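Side-chain contacts in endoglucanase E-5 (Thermobifida fusca, PDB 2CKS), which hydrolyses internal beta-1,4-glucosidic linkages in cellulose, lichenin and cereal beta-D-glucans, here represented by its family 5 catalytic domain: residues A[79-82]-A[83-87]; A[119-122]-A[123-127]. One frame throughout, in Å; residues are numbered along the deposited sequence. Where two conformers were deposited one is given.

Interaction 1 of 2, residues A[79-82]-A[83-87]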
ATOM      1  N   THR A  79      -7.088  -7.573  14.760  1.00  6.66           N
ATOM      2  CA  THR A  79      -5.774  -8.199  14.686  1.00  6.65           C
ATOM      3  C   THR A  79      -5.890  -9.647  14.197  1.00  6.63           C
ATOM      4  O   THR A  79      -5.117 -10.083  13.347  1.00  5.63           O
ATOM      5  CB  THR A  79      -5.086  -8.146  16.055  1.00  6.64           C
ATOM      6  OG1 THR A  79      -4.977  -6.786  16.491  1.00  7.69           O
ATOM      7  CG2 THR A  79      -3.638  -8.648  15.975  1.00  7.28           C
ATOM      8  N   ASP A  80      -6.869 -10.383  14.717  1.00  7.22           N
ATOM      9  CA  ASP A  80      -7.049 -11.773  14.321  1.00  7.92           C
ATOM     10  C   ASP A  80      -7.413 -11.875  12.844  1.00  7.28           C
ATOM     11  O   ASP A  80      -6.945 -12.769  12.151  1.00  7.41           O
ATOM     12  CB  ASP A  80      -8.105 -12.469  15.184  1.00  8.57           C
ATOM     13  CG  ASP A  80      -7.585 -12.841  16.558  1.00 12.14           C
ATOM     14  OD1 ASP A  80      -6.348 -12.956  16.733  1.00 16.97           O
ATOM     15  OD2 ASP A  80      -8.351 -13.043  17.523  1.00 18.84           O
ATOM     16  N   ARG A  81      -8.223 -10.948  12.349  1.00  6.72           N
ATOM     17  CA  ARG A  81      -8.554 -10.956  10.930  1.00  6.13           C
ATOM     18  C   ARG A  81      -7.329 -10.633  10.061  1.00  5.63           C
ATOM     19  O   ARG A  81      -7.158 -11.200   8.977  1.00  5.58           O
ATOM     20  CB  ARG A  81      -9.704 -10.004  10.647  1.00  6.40           C
ATOM     21  CG  ARG A  81     -10.096  -9.885   9.190  1.00  6.63           C
ATOM     22  CD  ARG A  81     -10.437 -11.210   8.516  1.00  7.12           C
ATOM     23  NE  ARG A  81     -11.149 -10.954   7.271  1.00  7.62           N
ATOM     24  CZ  ARG A  81     -11.287 -11.814   6.275  1.00  8.65           C
ATOM     25  NH1 ARG A  81     -10.751 -13.026   6.324  1.00  9.07           N
ATOM     26  NH2 ARG A  81     -11.968 -11.445   5.201  1.00 10.05           N
ATOM     27  N   MET A  82      -6.486  -9.726  10.536  0.70  5.49           N
ATOM     28  CA  MET A  82      -5.270  -9.391   9.813  0.70  5.51           C
ATOM     29  C   MET A  82      -4.337 -10.600   9.735  0.70  5.29           C
ATOM     30  O   MET A  82      -3.792 -10.882   8.678  0.70  5.15           O
ATOM     31  CB  MET A  82      -4.577  -8.183  10.437  0.70  5.48           C
ATOM     32  CG  MET A  82      -5.323  -6.865  10.212  0.70  6.51           C
ATOM     33  SD  MET A  82      -5.431  -6.319   8.496  0.70  8.08           S
ATOM     34  CE  MET A  82      -3.814  -5.601   8.275  0.70  8.09           C
ATOM     35  N   HIS A  83      -4.179 -11.339  10.831  0.70  5.42           N
ATOM     36  CA  HIS A  83      -3.400 -12.573  10.804  0.70  5.90           C
ATOM     37  C   HIS A  83      -3.961 -13.522   9.751  0.70  5.95           C
ATOM     38  O   HIS A  83      -3.218 -14.123   8.986  0.70  6.51           O
ATOM     39  CB  HIS A  83      -3.468 -13.291  12.147  0.70  5.91           C
ATOM     40  CG  HIS A  83      -2.664 -12.663  13.242  0.70  5.36           C
ATOM     41  ND1 HIS A  83      -1.353 -12.255  13.088  0.70  5.25           N
ATOM     42  CD2 HIS A  83      -2.979 -12.430  14.538  0.70  5.39           C
ATOM     43  CE1 HIS A  83      -0.905 -11.785  14.239  0.70  6.05           C
ATOM     44  NE2 HIS A  83      -1.874 -11.880  15.134  0.70  5.37           N
ATOM     45  N   GLN A  84      -5.283 -13.684   9.742  1.00  6.31           N
ATOM     46  CA  GLN A  84      -5.929 -14.570   8.795  1.00  6.91           C
ATOM     47  C   GLN A  84      -5.672 -14.127   7.362  1.00  6.72           C
ATOM     48  O   GLN A  84      -5.360 -14.948   6.514  1.00  7.51           O
ATOM     49  CB  GLN A  84      -7.424 -14.623   9.071  1.00  7.51           C
ATOM     50  CG  GLN A  84      -8.177 -15.627   8.249  1.00  9.76           C
ATOM     51  CD  GLN A  84      -9.612 -15.702   8.697  1.00 12.36           C
ATOM     52  OE1 GLN A  84     -10.317 -14.692   8.691  1.00 13.49           O
ATOM     53  NE2 GLN A  84     -10.038 -16.878   9.143  1.00 14.89           N
ATOM     54  N   LEU A  85      -5.766 -12.824   7.101  1.00  5.83           N
ATOM     55  CA  LEU A  85      -5.572 -12.321   5.748  1.00  5.98           C
ATOM     56  C   LEU A  85      -4.108 -12.424   5.313  1.00  5.39           C
ATOM     57  O   LEU A  85      -3.824 -12.681   4.158  1.00  5.85           O
ATOM     58  CB  LEU A  85      -6.074 -10.886   5.625  1.00  5.68           C
ATOM     59  CG  LEU A  85      -7.602 -10.716   5.657  1.00  6.81           C
ATOM     60  CD1 LEU A  85      -7.945  -9.248   5.910  1.00  6.93           C
ATOM     61  CD2 LEU A  85      -8.234 -11.208   4.375  1.00  8.19           C
ATOM     62  N   ILE A  86      -3.175 -12.231   6.236  1.00  5.53           N
ATOM     63  CA  ILE A  86      -1.757 -12.390   5.916  1.00  5.68           C
ATOM     64  C   ILE A  86      -1.477 -13.828   5.500  1.00  5.38           C
ATOM     65  O   ILE A  86      -0.773 -14.068   4.527  1.00  5.92           O
ATOM     66  CB  ILE A  86      -0.868 -11.981   7.112  1.00  5.75           C
ATOM     67  CG1 ILE A  86      -0.910 -10.462   7.299  1.00  6.68           C
ATOM     68  CG2 ILE A  86       0.595 -12.418   6.902  1.00  6.77           C
ATOM     69  CD1 ILE A  86      -0.460 -10.020   8.667  1.00  8.58           C
ATOM     70  N   ASP A  87      -2.017 -14.781   6.252  1.00  6.63           N
ATOM     71  CA  ASP A  87      -1.861 -16.196   5.921  1.00  7.43           C
ATOM     72  C   ASP A  87      -2.534 -16.543   4.594  1.00  7.47           C
ATOM     73  O   ASP A  87      -1.979 -17.283   3.799  1.00  7.50           O
ATOM     74  CB  ASP A  87      -2.424 -17.086   7.032  1.00  7.86           C
ATOM     75  CG  ASP A  87      -1.593 -17.036   8.296  1.00 11.19           C
ATOM     76  OD1 ASP A  87      -0.435 -16.563   8.233  1.00 13.66           O
ATOM     77  OD2 ASP A  87      -2.021 -17.444   9.405  1.00 14.96           O
TER
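Arg81 meets Gln84 and Leu85 one turn on in helix 75-90, which links barrel strands 59-65 and 95-101 in a beta-alpha-beta unit. The polar contact is a single bond from Arg81 NH1 to Gln84 OE1 (2.9 Å). It is bent, with an N-H...O angle of 140°, and NH1 comes from above the amide plane. The guanidinium and amide planes stand 87° apart. The apolar contact lies over one guanidinium face, where Leu85 CD2 sits 3.6 Å from Arg81 CZ. A bend at chi2 (55°) turns the arginine chain along the helix and over this methyl. Asp40 forms a salt bridge with NE, and the carbonyl of Leu43 accepts from NH2. Thr79 and His83 run side by side, with Thr79 CG2 3.8 Å from His83 NE2. In one of two conformers, the His83 ring nitrogens probably bond to Glu121 and His126. Backbone bonds from residue i+4 to i join the turns, among them Leu85 N to Arg81 O (2.8 Å). A methionine in place of Arg81 would probably leave the Asp40 carboxylate without its cationic mate and let the Gln84 amide turn. The guanidinium thus combines a charged partner, two neutral oxygen acceptors and a methyl against its face, which should restrict its rotation.

Interaction 2 of 2, residues A[119-122]-A[123-127]. With NA (sodium ion), chain H.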
ATOM      1  N   PHE A 119       1.844  -3.856  15.799  1.00  6.28           N
ATOM      2  CA  PHE A 119       3.011  -4.276  15.022  1.00  6.40           C
ATOM      3  C   PHE A 119       3.904  -5.252  15.788  1.00  6.57           C
ATOM      4  O   PHE A 119       4.478  -6.143  15.185  1.00  7.03           O
ATOM      5  CB  PHE A 119       3.795  -3.070  14.493  1.00  6.05           C
ATOM      6  CG  PHE A 119       3.186  -2.450  13.261  1.00  6.63           C
ATOM      7  CD1 PHE A 119       3.118  -3.169  12.078  1.00  6.73           C
ATOM      8  CD2 PHE A 119       2.680  -1.160  13.280  1.00  6.63           C
ATOM      9  CE1 PHE A 119       2.548  -2.618  10.949  1.00  7.00           C
ATOM     10  CE2 PHE A 119       2.122  -0.600  12.145  1.00  7.86           C
ATOM     11  CZ  PHE A 119       2.060  -1.329  10.982  1.00  6.63           C
ATOM     12  N   ALA A 120       3.986  -5.127  17.106  1.00  7.23           N
ATOM     13  CA  ALA A 120       4.722  -6.112  17.895  1.00  7.25           C
ATOM     14  C   ALA A 120       4.105  -7.491  17.708  1.00  7.21           C
ATOM     15  O   ALA A 120       4.812  -8.469  17.511  1.00  7.70           O
ATOM     16  CB  ALA A 120       4.726  -5.739  19.356  1.00  7.33           C
ATOM     17  N   GLU A 121       2.778  -7.571  17.761  1.00  7.27           N
ATOM     18  CA  GLU A 121       2.104  -8.854  17.590  1.00  7.84           C
ATOM     19  C   GLU A 121       2.287  -9.409  16.170  1.00  7.40           C
ATOM     20  O   GLU A 121       2.589 -10.594  15.984  1.00  8.12           O
ATOM     21  CB  GLU A 121       0.618  -8.761  17.927  1.00  7.60           C
ATOM     22  CG  GLU A 121      -0.072 -10.090  17.665  1.00  8.72           C
ATOM     23  CD  GLU A 121      -1.433 -10.253  18.299  1.00  8.82           C
ATOM     24  OE1 GLU A 121      -2.096 -11.258  17.936  1.00 10.93           O
ATOM     25  OE2 GLU A 121      -1.840  -9.411  19.131  1.00 10.92           O
ATOM     26  N   ILE A 122       2.119  -8.553  15.169  1.00  7.19           N
ATOM     27  CA  ILE A 122       2.221  -8.984  13.785  1.00  7.37           C
ATOM     28  C   ILE A 122       3.646  -9.431  13.483  1.00  6.87           C
ATOM     29  O   ILE A 122       3.860 -10.494  12.918  1.00  6.93           O
ATOM     30  CB  ILE A 122       1.809  -7.846  12.831  1.00  7.09           C
ATOM     31  CG1 ILE A 122       0.331  -7.479  13.013  1.00  8.89           C
ATOM     32  CG2 ILE A 122       2.132  -8.213  11.376  1.00  7.65           C
ATOM     33  CD1 ILE A 122      -0.673  -8.571  12.694  1.00  8.46           C
ATOM     34  N   ALA A 123       4.627  -8.622  13.866  1.00  6.95           N
ATOM     35  CA  ALA A 123       6.022  -8.949  13.572  1.00  7.75           C
ATOM     36  C   ALA A 123       6.482 -10.241  14.245  1.00  8.61           C
ATOM     37  O   ALA A 123       7.225 -11.013  13.646  1.00  9.28           O
ATOM     38  CB  ALA A 123       6.939  -7.791  13.956  1.00  7.26           C
ATOM     39  N   GLN A 124       6.058 -10.473  15.485  0.70  9.41           N
ATOM     40  CA  GLN A 124       6.436 -11.707  16.183  0.70 10.54           C
ATOM     41  C   GLN A 124       5.815 -12.919  15.489  0.70 10.42           C
ATOM     42  O   GLN A 124       6.516 -13.887  15.183  0.70 10.94           O
ATOM     43  CB  GLN A 124       6.034 -11.675  17.661  0.70 10.90           C
ATOM     44  CG  GLN A 124       6.658 -12.812  18.495  0.70 13.67           C
ATOM     45  CD  GLN A 124       5.833 -14.099  18.531  0.70 15.88           C
ATOM     46  OE1 GLN A 124       4.646 -14.110  18.183  0.70 18.86           O
ATOM     47  NE2 GLN A 124       6.464 -15.187  18.969  0.70 17.89           N
ATOM     48  N   ARG A 125       4.517 -12.844  15.202  1.00 10.28           N
ATOM     49  CA  ARG A 125       3.806 -13.969  14.600  1.00 10.37           C
ATOM     50  C   ARG A 125       4.354 -14.336  13.231  1.00 10.05           C
ATOM     51  O   ARG A 125       4.474 -15.518  12.897  1.00 10.27           O
ATOM     52  CB  ARG A 125       2.323 -13.635  14.462  1.00 10.70           C
ATOM     53  CG  ARG A 125       1.473 -14.761  13.885  1.00 13.03           C
ATOM     54  CD  ARG A 125       1.208 -15.888  14.863  1.00 16.69           C
ATOM     55  NE  ARG A 125       0.260 -15.503  15.909  1.00 19.77           N
ATOM     56  CZ  ARG A 125      -1.072 -15.484  15.772  1.00 21.44           C
ATOM     57  NH1 ARG A 125      -1.660 -15.825  14.622  1.00 21.68           N
ATOM     58  NH2 ARG A 125      -1.825 -15.111  16.801  1.00 22.28           N
ATOM     59  N   HIS A 126       4.694 -13.324  12.447  1.00  9.24           N
ATOM     60  CA  HIS A 126       5.029 -13.520  11.033  1.00  9.10           C
ATOM     61  C   HIS A 126       6.506 -13.309  10.704  1.00  9.65           C
ATOM     62  O   HIS A 126       6.871 -13.229   9.533  1.00  9.62           O
ATOM     63  CB  HIS A 126       4.146 -12.609  10.191  1.00  8.87           C
ATOM     64  CG  HIS A 126       2.688 -12.865  10.389  1.00  8.15           C
ATOM     65  ND1 HIS A 126       2.016 -13.872   9.732  1.00  7.22           N
ATOM     66  CD2 HIS A 126       1.789 -12.290  11.222  1.00  7.99           C
ATOM     67  CE1 HIS A 126       0.755 -13.883  10.124  1.00  9.13           C
ATOM     68  NE2 HIS A 126       0.591 -12.937  11.031  1.00  8.29           N
ATOM     69  N   ALA A 127       7.357 -13.274  11.733  1.00 10.31           N
ATOM     70  CA  ALA A 127       8.796 -13.054  11.544  1.00 10.80           C
ATOM     71  C   ALA A 127       9.453 -14.032  10.564  1.00 10.97           C
ATOM     72  O   ALA A 127      10.377 -13.652   9.846  1.00 11.78           O
ATOM     73  CB  ALA A 127       9.527 -13.099  12.891  1.00 10.91           C
TER
HETATM   74 NA    NA H1436      10.796 -11.950   8.206  0.60 12.70          NA
HETATM   75  O   HOH W   1       2.530 -12.487  18.109  1.00 17.50           O
HETATM   76  O   HOH W   2       8.087 -11.108   8.299  1.00 15.45           O
HETATM   77  O   HOH W   3      12.682 -13.395   7.838  1.00 27.89           O
HETATM   78  O   HOH W   4      11.051 -10.435   7.315  0.40 16.14           O
HETATM   79  O   HOH W   5      11.215 -10.559   5.897  0.50 12.86           O
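Ile122 CG2 stands anti to the backbone N and meets His126 one turn later, where chi1 of -59° sets the imidazole back over the preceding turn. This is helix 112-126 of the TIM barrel, between strands 95-101 and 132-135. The Ile122 methyl CG2 lies 4.1 Å from His126 CD2. The same ring carbon is 3.2 Å from Ile122 O, which lies at the ring edge and in its plane. That oxygen also accepts the backbone N-H of His126 at 3.0 Å. The imidazole nitrogens have other partners: ND1 bonds to Lys129 and NE2 probably to His83.

Glu121 and Arg125 lie side by side and point the same way. Their charges attract only at longer range, with Glu121 OE1 4.0 Å from Arg125 NH2. The oxygen lies well out of the guanidinium plane, and no N-H points at it. Glu121 OE1 instead forms a salt bridge with Arg76 and probably a hydrogen bond with His83.

In one of two conformers of Gln124, a water donates to both Glu121 O and Gln124 OE1, a link that may not hold in the other. Past His126, Ala127 O is a ligand of a sodium ion, with Lys129, Asp163, Asp165 and waters, and of a zinc ion, with Asp163 and Asp165. A second water lies 2.7 Å from His126 O and also binds the sodium ion, whose distance to Ala127 O is 2.4 Å.

Interactions 1 and 2 lie on successive outer helices of the barrel, 75-90 and 112-126, with centres 11 Å apart. His83 of interaction 1 joins them through both ring nitrogens. Its NE2 probably bonds to Glu121 OE1 and its ND1 to His126 NE2, each at 2.9 Å. The two histidine rings meet with their planes about 30° apart. Packing adds to this bridge, with Ile86 CG2 3.5 Å from His126 ND1. Lys129 is a further link, since its NZ reaches Asp87 and His126 while its carbonyl binds sodium. Both contacts lie away from the probable catalytic pair, Glu139 and Glu231. Interaction 2 alone supplies a ligand to this sodium site, through Ala127.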